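PDB 3FBT: chorismate mutase and shikimate 5-dehydrogenase fusion protein from Clostridium acetobutylicum, which probably catalyses, in the shikimate dehydrogenase part held by this chain, the reversible NADPH-linked reduction of 3-dehydroshikimate to shikimate on the way to chorismate. Local coordinates for residues Leu213-Val218 / Tyr238-Gln243; Leu113-Val118 / Ile256-Val261. All blocks are in the same frame, centred on the assembly; numbering follows the deposited sequence.

Interaction 1 (Leu213-Val218 / Tyr238-Gln243)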
loop_
_atom_site.group_PDB
_atom_site.type_symbol
_atom_site.label_atom_id
_atom_site.label_comp_id
_atom_site.label_asym_id
_atom_site.label_seq_id
_atom_site.Cartn_x
_atom_site.Cartn_y
_atom_site.Cartn_z
ATOM N N LEU A 213 -29.997 0.416 7.464
ATOM C CA LEU A 213 -28.565 0.706 7.239
ATOM C C LEU A 213 -28.016 -0.053 6.033
ATOM O O LEU A 213 -26.909 0.213 5.585
ATOM C CB LEU A 213 -27.702 0.385 8.458
ATOM C CG LEU A 213 -27.430 1.379 9.551
ATOM C CD1 LEU A 213 -28.751 1.902 10.126
ATOM C CD2 LEU A 213 -26.684 0.566 10.531
ATOM N N ILE A 214 -28.781 -1.005 5.524
ATOM C CA ILE A 214 -28.535 -1.593 4.226
ATOM C C ILE A 214 -28.751 -0.606 3.069
ATOM O O ILE A 214 -29.756 0.150 3.059
ATOM C CB ILE A 214 -29.504 -2.733 4.042
ATOM C CG1 ILE A 214 -29.258 -3.762 5.178
ATOM C CG2 ILE A 214 -29.405 -3.304 2.558
ATOM C CD1 ILE A 214 -30.391 -4.808 5.330
ATOM N N TYR A 215 -27.830 -0.622 2.086
ATOM C CA TYR A 215 -27.864 0.307 0.912
ATOM C C TYR A 215 -27.849 -0.491 -0.386
ATOM O O TYR A 215 -27.969 0.056 -1.485
ATOM C CB TYR A 215 -26.626 1.263 0.883
ATOM C CG TYR A 215 -25.296 0.536 1.008
ATOM C CD1 TYR A 215 -24.684 -0.084 -0.099
ATOM C CD2 TYR A 215 -24.694 0.416 2.235
ATOM C CE1 TYR A 215 -23.462 -0.802 0.051
ATOM C CE2 TYR A 215 -23.525 -0.269 2.394
ATOM C CZ TYR A 215 -22.913 -0.861 1.316
ATOM O OH TYR A 215 -21.765 -1.531 1.589
ATOM N N ASN A 216 -27.611 -1.785 -0.293
ATOM C CA ASN A 216 -27.760 -2.603 -1.473
ATOM C C ASN A 216 -28.422 -3.851 -1.003
ATOM O O ASN A 216 -27.806 -4.587 -0.225
ATOM C CB ASN A 216 -26.396 -2.971 -2.032
ATOM C CG ASN A 216 -26.502 -3.799 -3.288
ATOM O OD1 ASN A 216 -27.579 -3.901 -3.890
ATOM N ND2 ASN A 216 -25.389 -4.406 -3.697
ATOM N N PRO A 217 -29.674 -4.095 -1.442
ATOM C CA PRO A 217 -30.425 -3.315 -2.453
ATOM C C PRO A 217 -30.877 -1.951 -1.982
ATOM O O PRO A 217 -30.916 -1.697 -0.749
ATOM C CB PRO A 217 -31.638 -4.217 -2.790
ATOM C CG PRO A 217 -31.721 -5.206 -1.652
ATOM C CD PRO A 217 -30.350 -5.351 -1.077
ATOM N N VAL A 218 -31.168 -1.038 -2.915
ATOM C CA VAL A 218 -31.496 0.334 -2.484
ATOM C C VAL A 218 -32.870 0.402 -1.814
ATOM O O VAL A 218 -33.170 1.318 -1.056
ATOM C CB VAL A 218 -31.375 1.439 -3.591
ATOM C CG1 VAL A 218 -29.891 1.767 -3.872
ATOM C CG2 VAL A 218 -32.091 1.031 -4.839
ATOM N N TYR A 238 -26.345 7.192 2.202
ATOM C CA TYR A 238 -25.771 8.411 2.657
ATOM C C TYR A 238 -24.832 8.175 3.847
ATOM O O TYR A 238 -23.850 8.881 4.034
ATOM C CB TYR A 238 -26.859 9.428 3.003
ATOM C CG TYR A 238 -26.317 10.819 2.936
ATOM C CD1 TYR A 238 -26.115 11.445 1.707
ATOM C CD2 TYR A 238 -25.958 11.482 4.087
ATOM C CE1 TYR A 238 -25.542 12.710 1.645
ATOM C CE2 TYR A 238 -25.409 12.771 4.046
ATOM C CZ TYR A 238 -25.206 13.365 2.821
ATOM O OH TYR A 238 -24.662 14.656 2.796
ATOM N N MET A 239 -25.150 7.199 4.690
ATOM C CA MET A 239 -24.310 6.885 5.798
ATOM C C MET A 239 -22.961 6.332 5.276
ATOM O O MET A 239 -21.941 6.753 5.720
ATOM C CB MET A 239 -25.006 5.842 6.718
ATOM C CG MET A 239 -24.137 5.395 7.946
ATOM S SD MET A 239 -25.111 4.265 9.058
ATOM C CE MET A 239 -23.910 3.783 10.283
ATOM N N LEU A 240 -22.986 5.363 4.371
ATOM C CA LEU A 240 -21.780 4.819 3.806
ATOM C C LEU A 240 -20.898 5.926 3.225
ATOM O O LEU A 240 -19.701 5.957 3.480
ATOM C CB LEU A 240 -22.129 3.830 2.714
ATOM C CG LEU A 240 -20.932 3.083 2.095
ATOM C CD1 LEU A 240 -20.296 2.094 3.117
ATOM C CD2 LEU A 240 -21.498 2.328 0.863
ATOM N N VAL A 241 -21.489 6.841 2.447
ATOM C CA VAL A 241 -20.724 7.887 1.806
ATOM C C VAL A 241 -20.224 8.831 2.796
ATOM O O VAL A 241 -19.055 9.223 2.734
ATOM C CB VAL A 241 -21.512 8.591 0.668
ATOM C CG1 VAL A 241 -20.770 9.831 0.193
ATOM C CG2 VAL A 241 -21.676 7.596 -0.453
ATOM N N SER A 242 -21.015 9.143 3.808
ATOM C CA SER A 242 -20.530 10.060 4.879
ATOM C C SER A 242 -19.510 9.483 5.811
ATOM O O SER A 242 -18.650 10.195 6.333
ATOM C CB SER A 242 -21.705 10.562 5.752
ATOM O OG SER A 242 -22.631 11.167 4.865
ATOM N N GLN A 243 -19.686 8.219 6.175
ATOM C CA GLN A 243 -18.662 7.587 6.979
ATOM C C GLN A 243 -17.335 7.580 6.217
ATOM O O GLN A 243 -16.327 7.814 6.789
ATOM C CB GLN A 243 -19.068 6.182 7.447
ATOM C CG GLN A 243 -18.060 5.510 8.312
ATOM C CD GLN A 243 -17.130 4.574 7.483
ATOM O OE1 GLN A 243 -15.897 4.807 7.345
ATOM N NE2 GLN A 243 -17.714 3.506 6.972
#
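The loop that follows strand 209-212 of the Rossmann-like NADP domain meets helix 237-252 at the predicted active-site cleft. Tyr-215, a predicted shikimate-binding residue, turns its ring toward Leu-240. Methyl CD2 of Leu-240 sits over one ring face in a CH-pi contact, 3.6 Å from the ring centroid and 15° off the normal. It is displaced toward the hydroxyl end, and its closest ring atom is CZ of Tyr-215, 3.5 Å from Leu-240 CD2. The other methyl, CD1 of Leu-240, reaches the rim at Tyr-215 CE2, 4.1 Å away. With chi1 at 51°, CG of Tyr-215 is tucked between its backbone N and carbonyl carbon, which turns one ring face to the leucine methyl. Leu-240 also touches Ser-20 and Ile-23 of helix 19-31, so it links the tyrosine to the substrate-binding domain.

A second apolar contact lies beside it. Met-239 is fully extended and brings SD to within 3.7 Å of Leu-213 CG. Leu-213, a predicted NADP-binding residue, also packs on Ala-133 of the glycine-rich loop. No hydrogen bond joins the two segments. The loop would thus carry both a cofactor and a substrate position, as in the interdomain cleft of shikimate dehydrogenases.

Interaction 2 (Leu113-Val118 / Ile256-Val261)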
loop_
_atom_site.group_PDB
_atom_site.type_symbol
_atom_site.label_atom_id
_atom_site.label_comp_id
_atom_site.label_asym_id
_atom_site.label_seq_id
_atom_site.Cartn_x
_atom_site.Cartn_y
_atom_site.Cartn_z
ATOM N N LEU A 113 -29.550 10.876 9.028
ATOM C CA LEU A 113 -30.768 11.383 9.672
ATOM C C LEU A 113 -30.921 12.878 9.265
ATOM O O LEU A 113 -31.938 13.236 8.738
ATOM C CB LEU A 113 -30.712 11.227 11.201
ATOM C CG LEU A 113 -30.571 9.758 11.677
ATOM C CD1 LEU A 113 -30.593 9.571 13.192
ATOM C CD2 LEU A 113 -31.592 8.859 11.019
ATOM N N SER A 114 -29.897 13.716 9.447
ATOM C CA SER A 114 -30.060 15.137 9.075
ATOM C C SER A 114 -30.481 15.265 7.658
ATOM O O SER A 114 -31.458 15.954 7.366
ATOM C CB SER A 114 -28.806 15.927 9.259
ATOM O OG SER A 114 -28.287 15.595 10.515
ATOM N N LYS A 115 -29.758 14.587 6.777
ATOM C CA LYS A 115 -29.979 14.730 5.375
ATOM C C LYS A 115 -31.382 14.323 4.961
ATOM O O LYS A 115 -32.001 15.001 4.165
ATOM C CB LYS A 115 -28.955 13.955 4.570
ATOM C CG LYS A 115 -29.091 14.165 3.036
ATOM C CD LYS A 115 -28.460 15.507 2.672
ATOM C CE LYS A 115 -28.407 15.717 1.172
ATOM N NZ LYS A 115 -27.299 16.731 0.814
ATOM N N PHE A 116 -31.928 13.231 5.476
ATOM C CA PHE A 116 -33.332 13.012 5.184
ATOM C C PHE A 116 -34.267 13.568 6.265
ATOM O O PHE A 116 -35.417 13.170 6.371
ATOM C CB PHE A 116 -33.539 11.548 4.872
ATOM C CG PHE A 116 -32.621 11.056 3.761
ATOM C CD1 PHE A 116 -33.056 10.997 2.453
ATOM C CD2 PHE A 116 -31.299 10.725 4.030
ATOM C CE1 PHE A 116 -32.196 10.587 1.433
ATOM C CE2 PHE A 116 -30.458 10.331 3.048
ATOM C CZ PHE A 116 -30.904 10.250 1.736
ATOM N N ARG A 117 -33.764 14.447 7.111
ATOM C CA ARG A 117 -34.602 15.058 8.146
ATOM C C ARG A 117 -35.405 14.060 9.000
ATOM O O ARG A 117 -36.635 14.189 9.136
ATOM C CB ARG A 117 -35.582 16.085 7.527
ATOM N N VAL A 118 -34.735 13.068 9.574
ATOM C CA VAL A 118 -35.443 12.124 10.446
ATOM C C VAL A 118 -35.187 12.646 11.804
ATOM O O VAL A 118 -34.060 12.617 12.227
ATOM C CB VAL A 118 -34.826 10.696 10.354
ATOM C CG1 VAL A 118 -35.391 9.766 11.459
ATOM C CG2 VAL A 118 -35.050 10.098 8.967
ATOM N N ILE A 256 -14.417 17.860 3.989
ATOM C CA ILE A 256 -14.951 17.514 2.686
ATOM C C ILE A 256 -16.352 18.096 2.551
ATOM O O ILE A 256 -17.175 17.854 3.396
ATOM C CB ILE A 256 -14.977 15.996 2.520
ATOM C CG1 ILE A 256 -13.536 15.462 2.602
ATOM C CG2 ILE A 256 -15.589 15.605 1.212
ATOM C CD1 ILE A 256 -13.457 14.028 2.382
ATOM N N ASP A 257 -16.579 18.879 1.499
ATOM C CA ASP A 257 -17.802 19.660 1.301
ATOM C C ASP A 257 -18.977 18.735 1.328
ATOM O O ASP A 257 -18.910 17.620 0.801
ATOM C CB ASP A 257 -17.765 20.376 -0.067
ATOM C CG ASP A 257 -16.960 21.665 -0.031
ATOM O OD1 ASP A 257 -16.701 22.152 1.105
ATOM O OD2 ASP A 257 -16.579 22.202 -1.129
ATOM N N GLU A 258 -20.075 19.158 1.931
ATOM C CA GLU A 258 -21.302 18.397 1.766
ATOM C C GLU A 258 -21.601 18.134 0.291
ATOM O O GLU A 258 -22.273 17.149 -0.058
ATOM C CB GLU A 258 -22.461 19.138 2.371
ATOM C CG GLU A 258 -23.772 18.463 2.033
ATOM C CD GLU A 258 -24.865 18.988 2.937
ATOM O OE1 GLU A 258 -24.512 19.791 3.860
ATOM O OE2 GLU A 258 -26.042 18.588 2.743
ATOM N N ILE A 259 -21.088 19.030 -0.561
ATOM C CA ILE A 259 -21.274 19.015 -2.023
ATOM C C ILE A 259 -20.592 17.829 -2.689
ATOM O O ILE A 259 -21.128 17.187 -3.565
ATOM C CB ILE A 259 -20.555 20.266 -2.620
ATOM C CG1 ILE A 259 -21.143 21.564 -2.057
ATOM C CG2 ILE A 259 -20.419 20.158 -4.125
ATOM C CD1 ILE A 259 -22.668 21.668 -2.110
ATOM N N ILE A 260 -19.369 17.563 -2.266
ATOM C CA ILE A 260 -18.659 16.310 -2.623
ATOM C C ILE A 260 -19.409 15.069 -2.156
ATOM O O ILE A 260 -19.554 14.096 -2.925
ATOM C CB ILE A 260 -17.210 16.327 -2.088
ATOM C CG1 ILE A 260 -16.444 17.431 -2.830
ATOM C CG2 ILE A 260 -16.538 14.983 -2.354
ATOM C CD1 ILE A 260 -15.224 17.974 -2.084
ATOM N N VAL A 261 -19.960 15.110 -0.937
ATOM C CA VAL A 261 -20.762 13.951 -0.466
ATOM C C VAL A 261 -22.017 13.591 -1.332
ATOM O O VAL A 261 -22.157 12.451 -1.752
ATOM C CB VAL A 261 -21.067 14.013 1.014
ATOM C CG1 VAL A 261 -21.773 12.724 1.470
ATOM C CG2 VAL A 261 -19.788 14.135 1.749
#
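Lys-115 reaches across the protein surface and overlaps the carboxylate end of Glu-258. The two form a salt bridge that joins the Schellman-capped C-terminal end of helix 105-115 to the first turn of helix 258-273, the C-terminal helix of the shikimate dehydrogenase fold. NZ of Lys-115 donates a hydrogen bond to OE2 of Glu-258 at 3.0 Å. The bond uses the anti lone pair of OE2, so the ammonium approaches from the side away from the other carboxylate oxygen.

Both chains leave their helices with CG anti to the backbone N, but they differ further out. Glu-258 stays extended, whereas Lys-115 bends at chi2 (79°). The bend sets the end of the lysine alongside OE2, with CD of Lys-115 3.9 Å from Glu-258 OE2. The stronger partner of Lys-115 NZ is OD1 of Asp-262, one turn further along helix 258-273, in a second salt bridge. Glu-258 is thus the second acid. Two acidic side chains therefore share the lysine, which would be expected to favour its charged form. The lysine chain also packs on Tyr-238 of helix 237-252.

Just beyond Lys-115 the helix closes with the Schellman motif. Arg-117, at positive phi, is its C-prime residue, and its side chain is not modelled beyond CB. Lys-232 NZ bonds to the carbonyl oxygens of Phe-116 and Arg-117 in this turn. The closing bonds of the Schellman turn run from Val-118 N to Leu-113 O at 2.9 Å and from Arg-117 N to Ser-114 O at 2.8 Å.

Overall arrangement
From the N terminus, the chain passes through the substrate-binding domain and then along helix 105-115, where 113-118 opens interaction 2. It next builds the parallel NADP-domain sheet. The loop 213-218 leaves strand 209-212, and after helix 221-228 and strand 232-234 the chain returns at 238-243 to close the short loop of interaction 1. Helix 258-273 follows, and 256-261 closes the long loop of interaction 2, which encloses the short one. The centres lie about 12 Å apart. Tyr-238 packs on Phe-116 and Val-261, and Val-241 on Val-261. Helix 237-252 thus bridges both contacts and ties helices 105-115 and 258-273 to the NADP-domain loop.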